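Local structure of phosphatase YwpJ (Bacillus subtilis, 1NRW) at residues E39-M52 with T62-D74. The protein dephosphorylates phosphorylated five- and six-carbon sugars and nucleoside monophosphates in vitro, and more weakly FMN, using magnesium as cofactor. Numbering follows the deposited sequence. Where two conformers were deposited one is given.
Sequences EVVVSTGRAHFDVM and TWVISANGAVIHD. With PO4 (phosphate ion), chain B.
Trp-63 lies along Val-41, Val-40 and Glu-39, and its CB sits against Val-41 CG2 at 3.6 Å. Next out, CG lies between that methyl and Val-40 O, and CD1 passes the same carbonyl oxygen at the ring edge. Trp-63 NE1 then donates to Glu-39 OE1 (2.8 Å), with CE2 a little farther from that oxygen. OE1 lies close to the indole plane, but the carboxylate is turned 75° to the ring and is approached from above its own plane. The bend of Glu-39 at chi2 brings OE1 to the indole N-H. Asp-74 CA rests on one indole face, toward the rim.

The backbones of strands 39-43 and 63-66 run parallel, bonded from Trp-63 N to Val-40 O, Val-42 N to Trp-63 O, Ile-65 N to Val-42 O and Thr-44 N to Ile-65 O. On the face with Trp-63, Val-41 CG1 meets Ile-65 CD1 at 3.6 Å, and helix 217-227 packs over them. Val-42 and Val-64 point to the other face, where Val-51 CG2 and the selenomethionine methyl of Met-52 close on the two methyls of Val-64. This is a beta-alpha-beta crossover in the Rossmann-like core of the HAD fold, with helix 48-55 as the connection.

Where strand 39-43 ends, Thr-44 and Gly-45 form part of the phosphate site. Thr-44 holds OG1 opposite its own backbone N (chi1 -177°), turned to the phosphate, where it donates to O4 (2.7 Å); OG1 also accepts from Arg-46 N in an ST turn. Gly-45 N bonds phosphate O2. The turn is pinned to 62-74 by Asn-68 N on Thr-44 O and Ala-67 N on Arg-46 O (2.8 Å). Farther along, the imidazoles of His-48 and His-73 stack face to face, centroids 3.8 Å apart and planes at 15°, while Met-52 CG lies over the rim of the opposite face of His-48 and Val-64 CB abuts its edge.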
loop_
_atom_site.group_PDB
_atom_site.type_symbol
_atom_site.label_atom_id
_atom_site.label_comp_id
_atom_site.label_asym_id
_atom_site.label_seq_id
_atom_site.Cartn_x
_atom_site.Cartn_y
_atom_site.Cartn_z
ATOM N N GLU A 39 1.580 -17.643 -8.868
ATOM C CA GLU A 39 2.494 -16.625 -8.371
ATOM C C GLU A 39 1.672 -15.672 -7.507
ATOM O O GLU A 39 0.711 -15.068 -7.982
ATOM C CB GLU A 39 3.125 -15.848 -9.528
ATOM C CG GLU A 39 4.002 -16.680 -10.460
ATOM C CD GLU A 39 5.293 -17.148 -9.810
ATOM O OE1 GLU A 39 5.635 -16.661 -8.711
ATOM O OE2 GLU A 39 5.980 -18.001 -10.409
ATOM N N VAL A 40 2.044 -15.548 -6.238
ATOM C CA VAL A 40 1.322 -14.661 -5.337
ATOM C C VAL A 40 2.112 -13.388 -5.085
ATOM O O VAL A 40 3.304 -13.435 -4.765
ATOM C CB VAL A 40 1.024 -15.345 -3.986
ATOM C CG1 VAL A 40 0.378 -14.340 -3.029
ATOM C CG2 VAL A 40 0.094 -16.539 -4.205
ATOM N N VAL A 41 1.438 -12.254 -5.237
ATOM C CA VAL A 41 2.056 -10.953 -5.029
ATOM C C VAL A 41 1.248 -10.136 -4.029
ATOM O O VAL A 41 0.024 -10.062 -4.127
ATOM C CB VAL A 41 2.128 -10.162 -6.355
ATOM C CG1 VAL A 41 2.926 -8.882 -6.156
ATOM C CG2 VAL A 41 2.742 -11.033 -7.442
ATOM N N VAL A 42 1.935 -9.549 -3.055
ATOM C CA VAL A 42 1.290 -8.703 -2.056
ATOM C C VAL A 42 1.676 -7.275 -2.438
ATOM O O VAL A 42 2.861 -6.966 -2.613
ATOM C CB VAL A 42 1.773 -9.057 -0.635
ATOM C CG1 VAL A 42 1.300 -8.014 0.367
ATOM C CG2 VAL A 42 1.226 -10.424 -0.247
ATOM N N SER A 43 0.672 -6.415 -2.574
ATOM C CA SER A 43 0.886 -5.036 -3.013
ATOM C C SER A 43 0.428 -3.995 -1.998
ATOM O O SER A 43 -0.731 -3.985 -1.583
ATOM C CB SER A 43 0.158 -4.824 -4.340
ATOM O OG SER A 43 0.440 -3.544 -4.882
ATOM N N THR A 44 1.330 -3.087 -1.641
ATOM C CA THR A 44 1.031 -2.085 -0.624
ATOM C C THR A 44 1.674 -0.720 -0.866
ATOM O O THR A 44 2.614 -0.588 -1.647
ATOM C CB THR A 44 1.520 -2.595 0.760
ATOM O OG1 THR A 44 1.182 -1.651 1.785
ATOM C CG2 THR A 44 3.042 -2.788 0.750
ATOM N N GLY A 45 1.150 0.293 -0.181
ATOM C CA GLY A 45 1.710 1.626 -0.275
ATOM C C GLY A 45 2.816 1.751 0.763
ATOM O O GLY A 45 3.569 2.720 0.771
ATOM N N ARG A 46 2.916 0.759 1.647
ATOM C CA ARG A 46 3.941 0.768 2.688
ATOM C C ARG A 46 5.304 0.334 2.154
ATOM O O ARG A 46 5.453 0.016 0.978
ATOM C CB ARG A 46 3.541 -0.152 3.843
ATOM C CG ARG A 46 2.305 0.298 4.621
ATOM C CD ARG A 46 2.026 -0.700 5.721
ATOM N NE ARG A 46 0.733 -0.499 6.364
ATOM C CZ ARG A 46 0.555 0.159 7.504
ATOM N NH1 ARG A 46 1.591 0.698 8.138
ATOM N NH2 ARG A 46 -0.661 0.245 8.030
ATOM N N ALA A 47 6.300 0.316 3.034
ATOM C CA ALA A 47 7.645 -0.077 2.642
ATOM C C ALA A 47 7.813 -1.592 2.613
ATOM O O ALA A 47 7.108 -2.323 3.307
ATOM C CB ALA A 47 8.660 0.536 3.605
ATOM N N HIS A 48 8.761 -2.063 1.809
ATOM C CA HIS A 48 9.029 -3.486 1.738
ATOM C C HIS A 48 9.329 -4.051 3.138
ATOM O O HIS A 48 8.872 -5.140 3.480
ATOM C CB HIS A 48 10.214 -3.748 0.789
ATOM C CG HIS A 48 10.649 -5.181 0.736
ATOM N ND1 HIS A 48 9.869 -6.184 0.198
ATOM C CD2 HIS A 48 11.791 -5.778 1.153
ATOM C CE1 HIS A 48 10.511 -7.335 0.287
ATOM N NE2 HIS A 48 11.680 -7.116 0.861
ATOM N N PHE A 49 10.085 -3.311 3.947
ATOM C CA PHE A 49 10.407 -3.801 5.283
ATOM C C PHE A 49 9.197 -3.873 6.212
ATOM O O PHE A 49 9.206 -4.626 7.183
ATOM C CB PHE A 49 11.550 -2.984 5.916
ATOM C CG PHE A 49 11.376 -1.490 5.835
ATOM C CD1 PHE A 49 10.395 -0.842 6.576
ATOM C CD2 PHE A 49 12.232 -0.726 5.046
ATOM C CE1 PHE A 49 10.273 0.549 6.536
ATOM C CE2 PHE A 49 12.119 0.662 4.998
ATOM C CZ PHE A 49 11.137 1.302 5.745
ATOM N N ASP A 50 8.153 -3.106 5.911
ATOM C CA ASP A 50 6.928 -3.138 6.720
ATOM C C ASP A 50 6.241 -4.475 6.452
ATOM O O ASP A 50 5.665 -5.089 7.353
ATOM C CB ASP A 50 5.955 -2.013 6.340
ATOM C CG ASP A 50 6.395 -0.657 6.842
ATOM O OD1 ASP A 50 6.939 -0.584 7.964
ATOM O OD2 ASP A 50 6.175 0.344 6.122
ATOM N N VAL A 51 6.297 -4.925 5.200
ATOM C CA VAL A 51 5.681 -6.193 4.837
ATOM C C VAL A 51 6.481 -7.337 5.451
ATOM O O VAL A 51 5.909 -8.280 5.990
ATOM C CB VAL A 51 5.626 -6.380 3.299
ATOM C CG1 VAL A 51 4.946 -7.703 2.958
ATOM C CG2 VAL A 51 4.875 -5.218 2.658
HETATM N N MSE A 52 7.805 -7.243 5.374
HETATM C CA MSE A 52 8.680 -8.277 5.923
HETATM C C MSE A 52 8.504 -8.446 7.429
HETATM O O MSE A 52 8.600 -9.558 7.948
HETATM C CB MSE A 52 10.138 -7.946 5.612
HETATM C CG MSE A 52 10.436 -7.859 4.132
HETATM SE SE MSE A 52 10.205 -9.566 3.265
HETATM C CE MSE A 52 8.352 -9.456 2.794
ATOM N N THR A 62 6.352 -14.056 -0.495
ATOM C CA THR A 62 5.619 -13.789 -1.729
ATOM C C THR A 62 6.328 -12.671 -2.470
ATOM O O THR A 62 7.253 -12.056 -1.942
ATOM C CB THR A 62 4.195 -13.261 -1.440
ATOM O OG1 THR A 62 4.291 -11.951 -0.853
ATOM C CG2 THR A 62 3.447 -14.181 -0.484
ATOM N N TRP A 63 5.900 -12.410 -3.701
ATOM C CA TRP A 63 6.455 -11.279 -4.427
ATOM C C TRP A 63 5.870 -10.111 -3.647
ATOM O O TRP A 63 4.782 -10.232 -3.068
ATOM C CB TRP A 63 5.931 -11.210 -5.863
ATOM C CG TRP A 63 6.471 -12.265 -6.761
ATOM C CD1 TRP A 63 6.017 -13.542 -6.890
ATOM C CD2 TRP A 63 7.592 -12.142 -7.643
ATOM N NE1 TRP A 63 6.787 -14.229 -7.800
ATOM C CE2 TRP A 63 7.762 -13.394 -8.277
ATOM C CE3 TRP A 63 8.471 -11.096 -7.959
ATOM C CZ2 TRP A 63 8.778 -13.632 -9.211
ATOM C CZ3 TRP A 63 9.486 -11.333 -8.891
ATOM C CH2 TRP A 63 9.627 -12.595 -9.505
ATOM N N VAL A 64 6.578 -8.989 -3.621
ATOM C CA VAL A 64 6.087 -7.823 -2.905
ATOM C C VAL A 64 6.209 -6.556 -3.727
ATOM O O VAL A 64 7.302 -6.194 -4.179
ATOM C CB VAL A 64 6.864 -7.580 -1.595
ATOM C CG1 VAL A 64 6.319 -6.326 -0.888
ATOM C CG2 VAL A 64 6.751 -8.790 -0.685
ATOM N N ILE A 65 5.074 -5.900 -3.924
ATOM C CA ILE A 65 5.033 -4.621 -4.619
ATOM C C ILE A 65 4.827 -3.638 -3.469
ATOM O O ILE A 65 3.850 -3.746 -2.719
ATOM C CB ILE A 65 3.853 -4.557 -5.597
ATOM C CG1 ILE A 65 4.123 -5.497 -6.777
ATOM C CG2 ILE A 65 3.643 -3.119 -6.074
ATOM C CD1 ILE A 65 2.974 -5.614 -7.756
ATOM N N SER A 66 5.759 -2.710 -3.300
ATOM C CA SER A 66 5.661 -1.744 -2.213
ATOM C C SER A 66 5.756 -0.306 -2.698
ATOM O O SER A 66 5.978 -0.055 -3.878
ATOM C CB SER A 66 6.751 -2.025 -1.166
ATOM O OG SER A 66 8.049 -1.984 -1.729
ATOM N N ALA A 67 5.573 0.636 -1.780
ATOM C CA ALA A 67 5.642 2.049 -2.118
ATOM C C ALA A 67 4.716 2.412 -3.280
ATOM O O ALA A 67 5.084 3.172 -4.181
ATOM C CB ALA A 67 7.079 2.437 -2.437
ATOM N N ASN A 68 3.509 1.856 -3.247
ATOM C CA ASN A 68 2.494 2.133 -4.253
ATOM C C ASN A 68 2.890 1.723 -5.670
ATOM O O ASN A 68 2.484 2.362 -6.640
ATOM C CB ASN A 68 2.135 3.627 -4.230
ATOM C CG ASN A 68 0.874 3.937 -5.012
ATOM O OD1 ASN A 68 -0.140 3.254 -4.862
ATOM N ND2 ASN A 68 0.921 4.978 -5.839
ATOM N N GLY A 69 3.676 0.661 -5.790
ATOM C CA GLY A 69 4.069 0.202 -7.111
ATOM C C GLY A 69 5.395 0.759 -7.585
ATOM O O GLY A 69 5.794 0.538 -8.731
ATOM N N ALA A 70 6.083 1.487 -6.714
ATOM C CA ALA A 70 7.382 2.048 -7.069
ATOM C C ALA A 70 8.486 1.013 -6.883
ATOM O O ALA A 70 9.554 1.118 -7.490
ATOM C CB ALA A 70 7.682 3.277 -6.203
ATOM N N VAL A 71 8.227 0.012 -6.045
ATOM C CA VAL A 71 9.225 -1.014 -5.758
ATOM C C VAL A 71 8.702 -2.445 -5.871
ATOM O O VAL A 71 7.578 -2.746 -5.458
ATOM C CB VAL A 71 9.806 -0.807 -4.332
ATOM C CG1 VAL A 71 10.880 -1.841 -4.041
ATOM C CG2 VAL A 71 10.367 0.601 -4.202
ATOM N N ILE A 72 9.525 -3.328 -6.436
ATOM C CA ILE A 72 9.155 -4.734 -6.587
ATOM C C ILE A 72 10.294 -5.646 -6.129
ATOM O O ILE A 72 11.445 -5.459 -6.532
ATOM C CB ILE A 72 8.838 -5.102 -8.057
ATOM C CG1 ILE A 72 7.745 -4.192 -8.617
ATOM C CG2 ILE A 72 8.432 -6.567 -8.140
ATOM C CD1 ILE A 72 7.373 -4.501 -10.063
ATOM N N HIS A 73 9.963 -6.622 -5.283
ATOM C CA HIS A 73 10.923 -7.607 -4.782
ATOM C C HIS A 73 10.324 -8.995 -5.012
ATOM O O HIS A 73 9.095 -9.149 -5.044
ATOM C CB HIS A 73 11.174 -7.454 -3.271
ATOM C CG HIS A 73 12.078 -6.320 -2.899
ATOM N ND1 HIS A 73 11.620 -5.039 -2.676
ATOM C CD2 HIS A 73 13.413 -6.286 -2.670
ATOM C CE1 HIS A 73 12.632 -4.267 -2.321
ATOM N NE2 HIS A 73 13.732 -5.000 -2.310
ATOM N N ASP A 74 11.178 -10.002 -5.171
ATOM C CA ASP A 74 10.677 -11.353 -5.355
ATOM C C ASP A 74 10.539 -11.999 -3.972
ATOM O O ASP A 74 10.858 -11.370 -2.958
ATOM C CB ASP A 74 11.586 -12.166 -6.302
ATOM C CG ASP A 74 12.857 -12.679 -5.649
ATOM O OD1 ASP A 74 13.080 -12.475 -4.435
ATOM O OD2 ASP A 74 13.648 -13.317 -6.386
HETATM P P PO4 B . -2.251 -0.539 1.662
HETATM O O1 PO4 B . -3.579 -1.122 1.392
HETATM O O2 PO4 B . -1.608 -0.166 0.376
HETATM O O3 PO4 B . -2.411 0.668 2.509
HETATM O O4 PO4 B . -1.415 -1.541 2.364
HETATM O O HOH W 1 9.862 -0.167 -0.324
#